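Local coordinates for glutamate--tRNA ligase (Methanothermobacter thermautotrophicus, PDB 3AII), which probably attaches glutamate to tRNA in two steps, first activating the amino acid with ATP and then transferring it to the acceptor end, at residues I111-E122 with I368-K378. Numbering follows the deposited sequence. Where two conformers were deposited one is given.
Sequences IGHARAAILNHE and IRKLMVEIGVK
Ile118 is the knob here, seated among Ile368, Arg369, Met372 and Val373, with CD1 3.7 Å from both Ile368 CG2 and Met372 CG. Ala114 CB and Ile111 CD1 extend the apolar layer along Ile368, the latter 3.5 Å from Ile368 CD1. Met372, bent at chi2 (-49°), lays its sulfur across the aliphatic start of Arg115, SD 3.6 Å from Arg115 CB, and brings CE up to Ile111 O. The axes of segments 111-122 and 368-375 approach to 9.4 Å and cross at -71°. Ile111 to His113, the end of the predicted HIGH region, form the first turn of helix 111-122, against which helix 368-375 packs within the class I catalytic domain.

Polar contacts fall at both ends of segment 368-378. The extended Arg115 chain runs past Met372 to the C-terminal end of helix 368-375, where Arg115 NH2 donates to Gly376 O, 3.2 Å away and nearly straight (171°), in the guanidinium plane; NH1 bonds Gly321 O. A water accepts from Arg115 NE and donates to Met372 O and Gly376 O. A leucine replacing Arg115 would probably leave Gly376 O without its direct N-H donor and cost the links to the water and Gly321 O. Near the segment's start, in one of two conformers, Arg369 NH2 salt-bridges Glu122 OE2 (2.6 Å) on the anti side but out of the carboxylate plane; His121 CD2, at the ring edge, lies 3.1 Å from Arg369 NH2.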
ATOM      1  N   ILE A 111      -1.326   1.139  -1.098  1.00 29.14           N
ATOM      2  CA  ILE A 111      -2.756   1.056  -0.809  1.00 24.61           C
ATOM      3  C   ILE A 111      -3.637   0.780  -2.024  1.00 25.40           C
ATOM      4  O   ILE A 111      -4.617   0.034  -1.939  1.00 25.48           O
ATOM      5  CB  ILE A 111      -3.256   2.322  -0.054  1.00 38.04           C
ATOM      6  CG1 ILE A 111      -2.948   2.195   1.430  1.00 42.27           C
ATOM      7  CG2 ILE A 111      -4.754   2.497  -0.233  1.00 38.98           C
ATOM      8  CD1 ILE A 111      -3.801   1.160   2.128  1.00 39.86           C
ATOM      9  N   GLY A 112      -3.281   1.362  -3.167  1.00 31.32           N
ATOM     10  CA  GLY A 112      -3.979   1.082  -4.407  1.00 35.70           C
ATOM     11  C   GLY A 112      -3.951  -0.397  -4.757  1.00 32.13           C
ATOM     12  O   GLY A 112      -4.967  -0.983  -5.124  1.00 30.00           O
ATOM     13  N   HIS A 113      -2.785  -1.020  -4.624  1.00 22.81           N
ATOM     14  CA  HIS A 113      -2.693  -2.456  -4.864  1.00 21.16           C
ATOM     15  C   HIS A 113      -3.605  -3.199  -3.922  1.00 23.09           C
ATOM     16  O   HIS A 113      -4.268  -4.142  -4.305  1.00 20.06           O
ATOM     17  CB  HIS A 113      -1.283  -2.977  -4.612  1.00 25.18           C
ATOM     18  CG  HIS A 113      -0.278  -2.537  -5.618  1.00 22.90           C
ATOM     19  ND1 HIS A 113       0.742  -1.661  -5.318  1.00 28.51           N
ATOM     20  CD2 HIS A 113      -0.110  -2.882  -6.920  1.00 26.68           C
ATOM     21  CE1 HIS A 113       1.486  -1.470  -6.394  1.00 47.75           C
ATOM     22  NE2 HIS A 113       0.994  -2.202  -7.377  1.00 28.54           N
ATOM     23  N   ALA A 114      -3.609  -2.791  -2.659  1.00 21.88           N
ATOM     24  CA  ALA A 114      -4.366  -3.522  -1.660  1.00 23.29           C
ATOM     25  C   ALA A 114      -5.830  -3.684  -2.052  1.00 22.90           C
ATOM     26  O   ALA A 114      -6.419  -4.740  -1.827  1.00 25.21           O
ATOM     27  CB  ALA A 114      -4.234  -2.850  -0.280  1.00 27.54           C
ATOM     28  N   ARG A 115      -6.421  -2.643  -2.637  1.00 18.76           N
ATOM     29  CA  ARG A 115      -7.804  -2.718  -3.088  1.00 21.38           C
ATOM     30  C   ARG A 115      -8.062  -3.847  -4.104  1.00 20.88           C
ATOM     31  O   ARG A 115      -8.977  -4.649  -3.917  1.00 22.47           O
ATOM     32  CB  ARG A 115      -8.245  -1.374  -3.665  1.00 33.09           C
ATOM     33  CG  ARG A 115      -9.722  -1.308  -3.926  1.00 32.11           C
ATOM     34  CD  ARG A 115     -10.163   0.081  -4.348  1.00 38.60           C
ATOM     35  NE  ARG A 115     -11.582   0.082  -4.685  1.00 48.83           N
ATOM     36  CZ  ARG A 115     -12.176   1.017  -5.417  1.00 45.72           C
ATOM     37  NH1 ARG A 115     -11.468   2.029  -5.892  1.00 41.39           N
ATOM     38  NH2 ARG A 115     -13.474   0.934  -5.675  1.00 43.45           N
ATOM     39  N   ALA A 116      -7.270  -3.905  -5.174  1.00 22.10           N
ATOM     40  CA  ALA A 116      -7.423  -4.978  -6.165  1.00 20.10           C
ATOM     41  C   ALA A 116      -7.211  -6.347  -5.532  1.00 16.70           C
ATOM     42  O   ALA A 116      -7.924  -7.308  -5.826  1.00 18.32           O
ATOM     43  CB  ALA A 116      -6.452  -4.784  -7.328  1.00 19.22           C
ATOM     44  N   ALA A 117      -6.215  -6.436  -4.662  1.00 21.11           N
ATOM     45  CA  ALA A 117      -5.892  -7.715  -4.032  1.00 16.24           C
ATOM     46  C   ALA A 117      -7.032  -8.186  -3.141  1.00 16.76           C
ATOM     47  O   ALA A 117      -7.471  -9.335  -3.212  1.00 20.44           O
ATOM     48  CB  ALA A 117      -4.613  -7.591  -3.229  1.00 16.12           C
ATOM     49  N   ILE A 118      -7.521  -7.275  -2.308  1.00 18.87           N
ATOM     50  CA  ILE A 118      -8.608  -7.599  -1.389  1.00 19.82           C
ATOM     51  C   ILE A 118      -9.895  -7.966  -2.134  1.00 14.87           C
ATOM     52  O   ILE A 118     -10.525  -8.974  -1.832  1.00 19.52           O
ATOM     53  CB  ILE A 118      -8.857  -6.440  -0.412  1.00 20.32           C
ATOM     54  CG1 ILE A 118      -7.687  -6.329   0.572  1.00 24.12           C
ATOM     55  CG2 ILE A 118     -10.169  -6.651   0.352  1.00 21.12           C
ATOM     56  CD1 ILE A 118      -7.528  -4.972   1.169  1.00 29.74           C
ATOM     57  N   LEU A 119     -10.280  -7.158  -3.117  1.00 20.15           N
ATOM     58  CA  LEU A 119     -11.528  -7.415  -3.821  1.00 18.85           C
ATOM     59  C   LEU A 119     -11.483  -8.757  -4.546  1.00 18.52           C
ATOM     60  O   LEU A 119     -12.418  -9.550  -4.475  1.00 20.50           O
ATOM     61  CB  LEU A 119     -11.855  -6.272  -4.791  1.00 19.61           C
ATOM     62  CG  LEU A 119     -12.188  -4.958  -4.090  1.00 25.12           C
ATOM     63  CD1 LEU A 119     -12.327  -3.822  -5.093  1.00 33.47           C
ATOM     64  CD2 LEU A 119     -13.454  -5.124  -3.262  1.00 31.17           C
ATOM     65  N   ASN A 120     -10.381  -9.025  -5.232  1.00 17.98           N
ATOM     66  CA  ASN A 120     -10.270 -10.281  -5.948  1.00 17.30           C
ATOM     67  C   ASN A 120     -10.241 -11.468  -5.010  1.00 17.26           C
ATOM     68  O   ASN A 120     -10.841 -12.514  -5.284  1.00 20.57           O
ATOM     69  CB  ASN A 120      -9.052 -10.264  -6.866  1.00 18.54           C
ATOM     70  CG  ASN A 120      -9.323  -9.515  -8.139  1.00 19.74           C
ATOM     71  OD1 ASN A 120      -9.976 -10.034  -9.044  1.00 20.63           O
ATOM     72  ND2 ASN A 120      -8.844  -8.283  -8.219  1.00 20.74           N
ATOM     73  N   HIS A 121      -9.560 -11.300  -3.885  1.00 16.28           N
ATOM     74  CA  HIS A 121      -9.540 -12.339  -2.867  1.00 16.92           C
ATOM     75  C   HIS A 121     -10.939 -12.561  -2.274  1.00 19.41           C
ATOM     76  O   HIS A 121     -11.391 -13.694  -2.156  1.00 20.50           O
ATOM     77  CB  HIS A 121      -8.527 -11.997  -1.788  1.00 19.00           C
ATOM     78  CG  HIS A 121      -8.573 -12.911  -0.605  1.00 19.82           C
ATOM     79  ND1 HIS A 121      -8.362 -14.269  -0.703  1.00 22.92           N
ATOM     80  CD2 HIS A 121      -8.804 -12.657   0.705  1.00 18.71           C
ATOM     81  CE1 HIS A 121      -8.461 -14.815   0.498  1.00 20.15           C
ATOM     82  NE2 HIS A 121      -8.730 -13.857   1.369  1.00 28.25           N
ATOM     83  N   GLU A 122     -11.631 -11.474  -1.940  1.00 20.53           N
ATOM     84  CA  GLU A 122     -13.003 -11.577  -1.433  1.00 25.19           C
ATOM     85  C   GLU A 122     -13.980 -12.250  -2.405  1.00 24.85           C
ATOM     86  O   GLU A 122     -14.845 -13.011  -1.981  1.00 21.93           O
ATOM     87  CB  GLU A 122     -13.545 -10.204  -1.010  1.00 18.41           C
ATOM     88  CG  GLU A 122     -12.837  -9.570   0.186  1.00 24.04           C
ATOM     89  CD  GLU A 122     -13.149 -10.265   1.508  1.00 34.94           C
ATOM     90  OE1 GLU A 122     -14.204 -10.924   1.625  1.00 33.66           O
ATOM     91  OE2 GLU A 122     -12.327 -10.148   2.438  1.00 35.20           O
ATOM     92  N   ILE A 368      -7.530  -2.147   6.610  1.00 18.50           N
ATOM     93  CA  ILE A 368      -7.450  -1.999   5.160  1.00 21.30           C
ATOM     94  C   ILE A 368      -8.495  -2.863   4.469  1.00 19.00           C
ATOM     95  O   ILE A 368      -9.191  -2.406   3.550  1.00 20.50           O
ATOM     96  CB  ILE A 368      -6.051  -2.378   4.647  1.00 18.08           C
ATOM     97  CG1 ILE A 368      -4.998  -1.471   5.278  1.00 17.48           C
ATOM     98  CG2 ILE A 368      -5.997  -2.276   3.132  1.00 20.46           C
ATOM     99  CD1 ILE A 368      -5.284  -0.006   5.117  1.00 30.00           C
ATOM    100  N   ARG A 369      -8.611  -4.110   4.910  1.00 20.48           N
ATOM    101  CA  ARG A 369      -9.585  -5.014   4.317  0.56 22.83           C
ATOM    102  C   ARG A 369     -10.992  -4.461   4.492  1.00 24.84           C
ATOM    103  O   ARG A 369     -11.776  -4.452   3.548  1.00 24.31           O
ATOM    104  CB  ARG A 369      -9.488  -6.426   4.904  0.56 20.75           C
ATOM    105  CG  ARG A 369     -10.468  -7.407   4.262  0.56 23.85           C
ATOM    106  CD  ARG A 369     -10.274  -8.831   4.766  0.56 23.45           C
ATOM    107  NE  ARG A 369      -8.981  -9.397   4.388  0.56 32.67           N
ATOM    108  CZ  ARG A 369      -8.743 -10.057   3.256  0.56 25.15           C
ATOM    109  NH1 ARG A 369      -7.534 -10.534   3.019  0.56 21.01           N
ATOM    110  NH2 ARG A 369      -9.706 -10.239   2.355  0.56 20.28           N
ATOM    111  N   LYS A 370     -11.302  -3.979   5.690  1.00 22.36           N
ATOM    112  CA  LYS A 370     -12.643  -3.467   5.963  1.00 25.81           C
ATOM    113  C   LYS A 370     -12.974  -2.259   5.091  1.00 25.25           C
ATOM    114  O   LYS A 370     -14.084  -2.152   4.567  1.00 27.66           O
ATOM    115  CB  LYS A 370     -12.825  -3.130   7.450  1.00 27.67           C
ATOM    116  CG  LYS A 370     -14.188  -2.528   7.755  1.00 40.15           C
ATOM    117  CD  LYS A 370     -14.545  -2.581   9.229  1.00 53.45           C
ATOM    118  CE  LYS A 370     -15.902  -1.915   9.468  1.00 44.25           C
ATOM    119  NZ  LYS A 370     -16.418  -2.121  10.850  1.00 53.26           N
ATOM    120  N   LEU A 371     -12.003  -1.370   4.923  1.00 23.10           N
ATOM    121  CA  LEU A 371     -12.174  -0.185   4.088  1.00 22.13           C
ATOM    122  C   LEU A 371     -12.523  -0.595   2.664  1.00 27.51           C
ATOM    123  O   LEU A 371     -13.531  -0.156   2.104  1.00 26.32           O
ATOM    124  CB  LEU A 371     -10.892   0.640   4.067  1.00 25.60           C
ATOM    125  CG  LEU A 371     -10.947   1.843   3.117  1.00 39.47           C
ATOM    126  CD1 LEU A 371     -11.996   2.842   3.586  1.00 41.65           C
ATOM    127  CD2 LEU A 371      -9.590   2.506   2.994  1.00 36.02           C
ATOM    128  N   MET A 372     -11.691  -1.449   2.083  1.00 23.75           N
ATOM    129  CA  MET A 372     -11.894  -1.851   0.693  1.00 20.45           C
ATOM    130  C   MET A 372     -13.195  -2.603   0.467  1.00 21.90           C
ATOM    131  O   MET A 372     -13.825  -2.457  -0.582  1.00 29.09           O
ATOM    132  CB  MET A 372     -10.708  -2.673   0.184  1.00 23.05           C
ATOM    133  CG  MET A 372      -9.389  -1.917   0.257  1.00 23.63           C
ATOM    134  SD  MET A 372      -9.510  -0.269  -0.459  1.00 28.74           S
ATOM    135  CE  MET A 372      -7.794   0.239  -0.438  1.00 31.42           C
ATOM    136  N   VAL A 373     -13.586  -3.420   1.432  1.00 22.23           N
ATOM    137  CA  VAL A 373     -14.830  -4.172   1.326  1.00 30.18           C
ATOM    138  C   VAL A 373     -16.037  -3.239   1.355  1.00 38.60           C
ATOM    139  O   VAL A 373     -16.960  -3.389   0.555  1.00 39.37           O
ATOM    140  CB  VAL A 373     -14.962  -5.219   2.444  1.00 29.62           C
ATOM    141  CG1 VAL A 373     -16.390  -5.742   2.522  1.00 34.53           C
ATOM    142  CG2 VAL A 373     -13.980  -6.371   2.205  1.00 32.87           C
ATOM    143  N   GLU A 374     -16.029  -2.276   2.271  1.00 34.10           N
ATOM    144  CA  GLU A 374     -17.175  -1.379   2.407  1.00 35.38           C
ATOM    145  C   GLU A 374     -17.299  -0.408   1.230  1.00 35.21           C
ATOM    146  O   GLU A 374     -18.399   0.019   0.890  1.00 41.47           O
ATOM    147  CB  GLU A 374     -17.177  -0.654   3.765  1.00 32.35           C
ATOM    148  CG  GLU A 374     -16.280   0.567   3.874  1.00 41.54           C
ATOM    149  CD  GLU A 374     -16.248   1.145   5.290  1.00 63.31           C
ATOM    150  OE1 GLU A 374     -16.817   0.520   6.214  1.00 53.10           O
ATOM    151  OE2 GLU A 374     -15.649   2.224   5.483  1.00 49.13           O
ATOM    152  N   ILE A 375     -16.176  -0.067   0.607  1.00 32.27           N
ATOM    153  CA  ILE A 375     -16.209   0.705  -0.636  1.00 38.17           C
ATOM    154  C   ILE A 375     -16.704  -0.150  -1.808  1.00 45.34           C
ATOM    155  O   ILE A 375     -17.411   0.339  -2.690  1.00 53.99           O
ATOM    156  CB  ILE A 375     -14.834   1.310  -0.975  1.00 38.07           C
ATOM    157  CG1 ILE A 375     -14.475   2.403   0.033  1.00 40.28           C
ATOM    158  CG2 ILE A 375     -14.830   1.872  -2.392  1.00 52.86           C
ATOM    159  CD1 ILE A 375     -13.078   2.958  -0.139  1.00 35.08           C
ATOM    160  N   GLY A 376     -16.330  -1.429  -1.815  1.00 34.28           N
ATOM    161  CA  GLY A 376     -16.794  -2.365  -2.827  1.00 41.81           C
ATOM    162  C   GLY A 376     -16.375  -2.030  -4.251  1.00 28.69           C
ATOM    163  O   GLY A 376     -15.429  -1.270  -4.470  1.00 32.25           O
ATOM    164  N   VAL A 377     -17.086  -2.601  -5.221  1.00 31.42           N
ATOM    165  CA  VAL A 377     -16.762  -2.397  -6.632  1.00 36.38           C
ATOM    166  C   VAL A 377     -17.543  -1.226  -7.231  1.00 50.30           C
ATOM    167  O   VAL A 377     -17.966  -1.262  -8.391  1.00 42.52           O
ATOM    168  CB  VAL A 377     -16.992  -3.678  -7.460  1.00 42.40           C
ATOM    169  CG1 VAL A 377     -16.008  -4.757  -7.037  1.00 42.79           C
ATOM    170  CG2 VAL A 377     -18.419  -4.168  -7.299  1.00 37.39           C
ATOM    171  N   LYS A 378     -17.715  -0.186  -6.422  1.00 38.06           N
ATOM    172  CA  LYS A 378     -18.425   1.021  -6.831  1.00 41.12           C
ATOM    173  C   LYS A 378     -17.948   1.531  -8.189  1.00 40.39           C
ATOM    174  O   LYS A 378     -16.754   1.770  -8.393  1.00 36.27           O
ATOM    175  CB  LYS A 378     -18.247   2.107  -5.764  1.00 48.26           C
ATOM    176  CG  LYS A 378     -18.931   3.426  -6.081  1.00 49.20           C
ATOM    177  CD  LYS A 378     -18.753   4.415  -4.947  1.00 51.50           C
ATOM    178  CE  LYS A 378     -19.377   5.758  -5.290  1.00 65.88           C
ATOM    179  NZ  LYS A 378     -19.347   6.687  -4.129  1.00 58.29           N
TER
HETATM  180  O   HOH W   1     -13.300  -1.158  -2.900  1.00 32.20           O